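Local structure of putative drug/sodium antiporter (Escherichia coli, 4Z3N) at residues 160-163 with 164-168; 356-359 with 360-364. The protein probably acts as a MATE-family antiporter that carries xenobiotics across the cell membrane and is linked to transport of the genotoxin colibactin. One frame throughout, in Å; residues are numbered along the deposited sequence.

Contact 1 of 2, residues 160-163 with 164-168; sequences LTVF and SIMLI
Ile165, Met166 and Leu167 each hand their backbone N-H to the carbonyl four residues back, and these three bonds frame the first turn of helix 162-177. Ile165 N reaches Thr161 O at 3.0 Å and Met166 N reaches Val162 O at 2.8 Å, both with the donor close to the line of the carbonyl bond. Leu167 N bonds to Phe163 O at 2.9 Å from a donor tilted 24° out of the carbonyl plane.

The apolar contacts follow the same spacing. Val162 and Met166 lie side by side and point the same way, with Val162 CG1 4.1 Å from Met166 CG. Bends at chi2 and chi3 fold the methionine, a flexible apolar chain that packs on Ile84 and Ile88 of helix 75-101 and Ala119 of helix 107-132. On another side of the turn, Phe163 holds CG anti to its backbone N (chi1 -176°), sending the ring outward and toward Leu167. Leu167 CG sits over one ring face, and Leu167 CD1 comes within 4.3 Å of Phe163 CE2. An apolar pair at this outer side suits a predicted transmembrane helix.

Polar side chains are few. Thr161 OG1 bonds back to Ser158 O, and the same side chain runs alongside Ile165, with OG1 4.0 Å from Ile165 CG1. Ile165 goes on to touch Gln221 of helix 209-232, while a bound monoolein lies close to Thr161.

Successive i to i+4 backbone bonds with side chains paired at the same interval are typical of the opening turn of an alpha-helix, here in the helical bundle of a MATE transporter.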
ATOM      1  N   LEU A 160      16.550 -14.023   0.870  1.00 32.15           N
ATOM      2  CA  LEU A 160      17.796 -13.320   0.613  1.00 36.16           C
ATOM      3  C   LEU A 160      17.552 -11.870   0.195  1.00 31.90           C
ATOM      4  O   LEU A 160      18.472 -11.079   0.135  1.00 28.42           O
ATOM      5  CB  LEU A 160      18.618 -14.054  -0.454  1.00 32.13           C
ATOM      6  CG  LEU A 160      19.179 -15.426  -0.056  1.00 29.57           C
ATOM      7  CD1 LEU A 160      20.019 -15.969  -1.188  1.00 31.89           C
ATOM      8  CD2 LEU A 160      19.975 -15.379   1.226  1.00 25.35           C
ATOM      9  N   THR A 161      16.308 -11.538  -0.109  1.00 32.25           N
ATOM     10  CA  THR A 161      15.960 -10.201  -0.543  1.00 31.85           C
ATOM     11  C   THR A 161      15.463  -9.276   0.586  1.00 32.26           C
ATOM     12  O   THR A 161      15.337  -8.073   0.392  1.00 30.71           O
ATOM     13  CB  THR A 161      14.882 -10.271  -1.627  1.00 35.69           C
ATOM     14  OG1 THR A 161      13.627 -10.603  -1.017  1.00 37.84           O
ATOM     15  CG2 THR A 161      15.255 -11.318  -2.664  1.00 33.98           C
ATOM     16  N   VAL A 162      15.213  -9.836   1.764  1.00 31.06           N
ATOM     17  CA  VAL A 162      14.551  -9.117   2.855  1.00 33.07           C
ATOM     18  C   VAL A 162      15.230  -7.810   3.323  1.00 34.76           C
ATOM     19  O   VAL A 162      14.592  -6.756   3.351  1.00 30.61           O
ATOM     20  CB  VAL A 162      14.390 -10.047   4.071  1.00 32.75           C
ATOM     21  CG1 VAL A 162      13.859  -9.273   5.295  1.00 35.73           C
ATOM     22  CG2 VAL A 162      13.478 -11.203   3.715  1.00 31.42           C
ATOM     23  N   PHE A 163      16.503  -7.881   3.703  1.00 31.13           N
ATOM     24  CA  PHE A 163      17.203  -6.707   4.190  1.00 32.87           C
ATOM     25  C   PHE A 163      17.215  -5.603   3.135  1.00 35.75           C
ATOM     26  O   PHE A 163      17.051  -4.427   3.456  1.00 38.78           O
ATOM     27  CB  PHE A 163      18.628  -7.060   4.620  1.00 35.39           C
ATOM     28  CG  PHE A 163      19.385  -5.906   5.228  1.00 42.75           C
ATOM     29  CD1 PHE A 163      18.810  -5.127   6.231  1.00 37.35           C
ATOM     30  CD2 PHE A 163      20.684  -5.611   4.815  1.00 44.25           C
ATOM     31  CE1 PHE A 163      19.500  -4.080   6.801  1.00 38.58           C
ATOM     32  CE2 PHE A 163      21.389  -4.561   5.382  1.00 37.34           C
ATOM     33  CZ  PHE A 163      20.793  -3.792   6.378  1.00 42.82           C
ATOM     34  N   SER A 164      17.370  -5.979   1.875  1.00 36.23           N
ATOM     35  CA  SER A 164      17.430  -5.000   0.797  1.00 35.06           C
ATOM     36  C   SER A 164      16.075  -4.319   0.622  1.00 35.03           C
ATOM     37  O   SER A 164      16.004  -3.098   0.425  1.00 38.38           O
ATOM     38  CB  SER A 164      17.879  -5.664  -0.510  1.00 38.91           C
ATOM     39  OG  SER A 164      18.686  -6.808  -0.244  1.00 42.18           O
ATOM     40  N   ILE A 165      15.008  -5.107   0.703  1.00 29.10           N
ATOM     41  CA  ILE A 165      13.652  -4.573   0.668  1.00 32.42           C
ATOM     42  C   ILE A 165      13.378  -3.631   1.859  1.00 34.86           C
ATOM     43  O   ILE A 165      12.808  -2.544   1.691  1.00 34.73           O
ATOM     44  CB  ILE A 165      12.591  -5.703   0.676  1.00 35.20           C
ATOM     45  CG1 ILE A 165      12.850  -6.708  -0.450  1.00 41.10           C
ATOM     46  CG2 ILE A 165      11.186  -5.125   0.584  1.00 36.44           C
ATOM     47  CD1 ILE A 165      13.062  -6.060  -1.814  1.00 48.08           C
ATOM     48  N   MET A 166      13.768  -4.047   3.062  1.00 31.73           N
ATOM     49  CA  MET A 166      13.611  -3.187   4.234  1.00 35.59           C
ATOM     50  C   MET A 166      14.374  -1.877   4.059  1.00 32.10           C
ATOM     51  O   MET A 166      13.873  -0.815   4.411  1.00 30.66           O
ATOM     52  CB  MET A 166      14.080  -3.898   5.505  1.00 33.54           C
ATOM     53  CG  MET A 166      13.348  -5.201   5.792  1.00 37.70           C
ATOM     54  SD  MET A 166      11.570  -5.037   6.140  1.00 43.73           S
ATOM     55  CE  MET A 166      10.780  -5.787   4.714  1.00 30.39           C
ATOM     56  N   LEU A 167      15.588  -1.977   3.521  1.00 32.66           N
ATOM     57  CA  LEU A 167      16.438  -0.824   3.225  1.00 33.28           C
ATOM     58  C   LEU A 167      15.746   0.217   2.355  1.00 35.16           C
ATOM     59  O   LEU A 167      15.902   1.413   2.578  1.00 35.89           O
ATOM     60  CB  LEU A 167      17.719  -1.279   2.534  1.00 33.22           C
ATOM     61  CG  LEU A 167      18.963  -1.227   3.409  1.00 40.28           C
ATOM     62  CD1 LEU A 167      20.207  -1.513   2.577  1.00 40.43           C
ATOM     63  CD2 LEU A 167      19.048   0.140   4.072  1.00 44.66           C
ATOM     64  N   ILE A 168      14.992  -0.248   1.359  1.00 36.11           N
ATOM     65  CA  ILE A 168      14.227   0.616   0.462  1.00 30.98           C
ATOM     66  C   ILE A 168      13.097   1.343   1.178  1.00 32.79           C
ATOM     67  O   ILE A 168      12.813   2.502   0.885  1.00 32.70           O
ATOM     68  CB  ILE A 168      13.650  -0.196  -0.707  1.00 37.22           C
ATOM     69  CG1 ILE A 168      14.793  -0.645  -1.620  1.00 40.00           C
ATOM     70  CG2 ILE A 168      12.605   0.608  -1.473  1.00 33.86           C
ATOM     71  CD1 ILE A 168      14.355  -1.420  -2.822  1.00 38.63           C
TER

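Contact 2 of 2, residues 356-359 with 360-364; sequences PWMY and PLFTR
The ring planes of Tyr359 and Phe362 stand nearly at right angles, and Tyr359 CD1 lies 4.0 Å from Phe362 CD2. Both side chains carry CG anti to their own carbonyl carbon (chi1 -78° and -73°), which swings the rings to the same side of the turn. The phenol continues inward, where Tyr359 OH bonds to His351 and the ring packs on Thr295 and Ile298 of helix 286-322; a tyrosine suits this place by joining an apolar ring to a polar end.

Phe362 also meets Met358. The carbonyl oxygen Met358 O stands 4.0 Å above the ring plane, offset toward its rim, and Met358 CG approaches Phe362 CE2 at 4.2 Å from an extended stem.

Pro360 turns its ring back along the chain, placing CG 3.1 Å from Pro356 O. Having no N-H, it cannot give that carbonyl the bond a helix would expect. Leu361 also leans back over the preceding turn, with CG 3.4 Å from Trp357 O.

Two backbone bonds reach back three residues: Leu361 N to Met358 O is weak, whereas Phe362 N meets Tyr359 O at 2.8 Å, arriving 61° out of the carbonyl plane. Thr363 N adds a weak bond, four residues back, to the same oxygen, and Thr363 OG1 turns onward to Val365 N.

The missing N-H of Pro360 is consistent with the loss of regular helical bonding after helix 326-358. Tyr359 O takes one good bond and one weak one, and Tyr359 is buried against helix 286-322 while Pro360, Leu361 and Phe362 lie at the surface.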
ATOM      1  N   PRO A 356     -19.778  -3.496 -18.705  1.00 39.10           N
ATOM      2  CA  PRO A 356     -20.646  -4.345 -19.543  1.00 35.34           C
ATOM      3  C   PRO A 356     -19.982  -4.770 -20.857  1.00 39.15           C
ATOM      4  O   PRO A 356     -20.192  -5.882 -21.331  1.00 46.74           O
ATOM      5  CB  PRO A 356     -21.860  -3.450 -19.821  1.00 33.40           C
ATOM      6  CG  PRO A 356     -21.866  -2.448 -18.728  1.00 34.75           C
ATOM      7  CD  PRO A 356     -20.421  -2.210 -18.362  1.00 31.11           C
ATOM      8  N   TRP A 357     -19.207  -3.875 -21.450  1.00 40.85           N
ATOM      9  CA  TRP A 357     -18.444  -4.193 -22.647  1.00 37.83           C
ATOM     10  C   TRP A 357     -17.109  -4.878 -22.376  1.00 39.75           C
ATOM     11  O   TRP A 357     -16.632  -5.667 -23.190  1.00 46.09           O
ATOM     12  CB  TRP A 357     -18.226  -2.917 -23.451  1.00 34.95           C
ATOM     13  CG  TRP A 357     -19.528  -2.367 -23.913  1.00 40.71           C
ATOM     14  CD1 TRP A 357     -20.419  -2.975 -24.752  1.00 35.62           C
ATOM     15  CD2 TRP A 357     -20.113  -1.110 -23.547  1.00 40.98           C
ATOM     16  NE1 TRP A 357     -21.519  -2.169 -24.941  1.00 40.57           N
ATOM     17  CE2 TRP A 357     -21.352  -1.015 -24.219  1.00 40.91           C
ATOM     18  CE3 TRP A 357     -19.704  -0.050 -22.738  1.00 35.13           C
ATOM     19  CZ2 TRP A 357     -22.187   0.094 -24.095  1.00 37.71           C
ATOM     20  CZ3 TRP A 357     -20.530   1.047 -22.620  1.00 38.60           C
ATOM     21  CH2 TRP A 357     -21.761   1.108 -23.289  1.00 38.22           C
ATOM     22  N   MET A 358     -16.502  -4.553 -21.240  1.00 44.92           N
ATOM     23  CA  MET A 358     -15.136  -4.972 -20.921  1.00 38.80           C
ATOM     24  C   MET A 358     -15.037  -6.398 -20.398  1.00 44.78           C
ATOM     25  O   MET A 358     -14.185  -7.162 -20.847  1.00 50.12           O
ATOM     26  CB  MET A 358     -14.531  -3.999 -19.902  1.00 39.83           C
ATOM     27  CG  MET A 358     -13.112  -4.295 -19.468  1.00 38.67           C
ATOM     28  SD  MET A 358     -12.495  -2.931 -18.449  1.00 46.80           S
ATOM     29  CE  MET A 358     -13.760  -2.857 -17.189  1.00 38.08           C
ATOM     30  N   TYR A 359     -15.892  -6.756 -19.444  1.00 39.90           N
ATOM     31  CA  TYR A 359     -15.761  -8.054 -18.781  1.00 44.57           C
ATOM     32  C   TYR A 359     -16.074  -9.290 -19.631  1.00 47.76           C
ATOM     33  O   TYR A 359     -15.413 -10.319 -19.462  1.00 46.25           O
ATOM     34  CB  TYR A 359     -16.586  -8.065 -17.502  1.00 40.94           C
ATOM     35  CG  TYR A 359     -15.839  -7.305 -16.445  1.00 41.58           C
ATOM     36  CD1 TYR A 359     -14.637  -7.790 -15.953  1.00 37.28           C
ATOM     37  CD2 TYR A 359     -16.289  -6.061 -16.000  1.00 41.43           C
ATOM     38  CE1 TYR A 359     -13.927  -7.083 -15.013  1.00 43.58           C
ATOM     39  CE2 TYR A 359     -15.588  -5.345 -15.061  1.00 35.31           C
ATOM     40  CZ  TYR A 359     -14.409  -5.859 -14.569  1.00 38.19           C
ATOM     41  OH  TYR A 359     -13.701  -5.166 -13.630  1.00 37.37           O
ATOM     42  N   PRO A 360     -17.090  -9.211 -20.512  1.00 49.40           N
ATOM     43  CA  PRO A 360     -17.343 -10.304 -21.460  1.00 39.98           C
ATOM     44  C   PRO A 360     -16.093 -10.671 -22.259  1.00 48.17           C
ATOM     45  O   PRO A 360     -15.900 -11.835 -22.580  1.00 53.50           O
ATOM     46  CB  PRO A 360     -18.422  -9.730 -22.362  1.00 41.22           C
ATOM     47  CG  PRO A 360     -19.177  -8.785 -21.461  1.00 42.66           C
ATOM     48  CD  PRO A 360     -18.128  -8.164 -20.590  1.00 42.55           C
ATOM     49  N   LEU A 361     -15.242  -9.698 -22.558  1.00 50.01           N
ATOM     50  CA  LEU A 361     -13.980  -9.988 -23.233  1.00 48.96           C
ATOM     51  C   LEU A 361     -13.015 -10.814 -22.384  1.00 49.58           C
ATOM     52  O   LEU A 361     -12.114 -11.452 -22.915  1.00 60.74           O
ATOM     53  CB  LEU A 361     -13.273  -8.692 -23.643  1.00 50.45           C
ATOM     54  CG  LEU A 361     -14.064  -7.618 -24.394  1.00 51.35           C
ATOM     55  CD1 LEU A 361     -13.180  -6.402 -24.593  1.00 50.91           C
ATOM     56  CD2 LEU A 361     -14.597  -8.132 -25.717  1.00 41.84           C
ATOM     57  N   PHE A 362     -13.152 -10.746 -21.066  1.00 50.98           N
ATOM     58  CA  PHE A 362     -12.224 -11.434 -20.165  1.00 55.00           C
ATOM     59  C   PHE A 362     -12.597 -12.900 -19.884  1.00 52.43           C
ATOM     60  O   PHE A 362     -11.758 -13.703 -19.452  1.00 44.38           O
ATOM     61  CB  PHE A 362     -12.107 -10.643 -18.854  1.00 52.63           C
ATOM     62  CG  PHE A 362     -11.323  -9.360 -18.991  1.00 53.94           C
ATOM     63  CD1 PHE A 362     -10.673  -9.058 -20.180  1.00 51.47           C
ATOM     64  CD2 PHE A 362     -11.221  -8.466 -17.932  1.00 57.03           C
ATOM     65  CE1 PHE A 362      -9.942  -7.888 -20.320  1.00 55.82           C
ATOM     66  CE2 PHE A 362     -10.482  -7.289 -18.061  1.00 60.40           C
ATOM     67  CZ  PHE A 362      -9.845  -7.001 -19.262  1.00 56.94           C
ATOM     68  N   THR A 363     -13.862 -13.230 -20.116  1.00 49.34           N
ATOM     69  CA  THR A 363     -14.378 -14.552 -19.817  1.00 45.61           C
ATOM     70  C   THR A 363     -15.544 -14.870 -20.724  1.00 50.73           C
ATOM     71  O   THR A 363     -16.295 -13.974 -21.110  1.00 46.80           O
ATOM     72  CB  THR A 363     -14.844 -14.679 -18.355  1.00 45.68           C
ATOM     73  OG1 THR A 363     -15.590 -15.895 -18.202  1.00 49.54           O
ATOM     74  CG2 THR A 363     -15.736 -13.510 -17.970  1.00 41.76           C
ATOM     75  N   ARG A 364     -15.687 -16.147 -21.070  1.00 58.58           N
ATOM     76  CA  ARG A 364     -16.848 -16.608 -21.824  1.00 51.59           C
ATOM     77  C   ARG A 364     -18.004 -17.084 -20.941  1.00 51.07           C
ATOM     78  O   ARG A 364     -19.123 -17.223 -21.427  1.00 56.62           O
ATOM     79  CB  ARG A 364     -16.442 -17.728 -22.778  1.00 52.92           C
ATOM     80  CG  ARG A 364     -15.675 -17.243 -23.992  1.00 56.05           C
ATOM     81  CD  ARG A 364     -15.555 -18.346 -25.047  1.00 54.15           C
ATOM     82  NE  ARG A 364     -14.661 -17.957 -26.134  1.00 55.62           N
ATOM     83  CZ  ARG A 364     -13.341 -18.094 -26.097  1.00 58.29           C
ATOM     84  NH1 ARG A 364     -12.758 -18.616 -25.022  1.00 58.95           N
ATOM     85  NH2 ARG A 364     -12.605 -17.712 -27.134  1.00 55.51           N
TER

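From the N terminus, contact 1 comes first, where helix 162-177 begins after the short break that follows helix 149-159. Contact 2 lies much later, where helix 326-358 gives way to the loop leading into helix 366-379. Both are continuous stretches, so neither closes a long loop; they stand in series, without nesting or crossing. The centres of contact 1 and contact 2 are about 39 Å apart. The nearest atoms of the two contacts are about 29 Å apart, so they do not touch. Residues 160-168 pack against helices 75-101, 107-132 and 209-232 within the first MatE range, whereas residues 356-364 join helices 286-322 and 366-379 within the second.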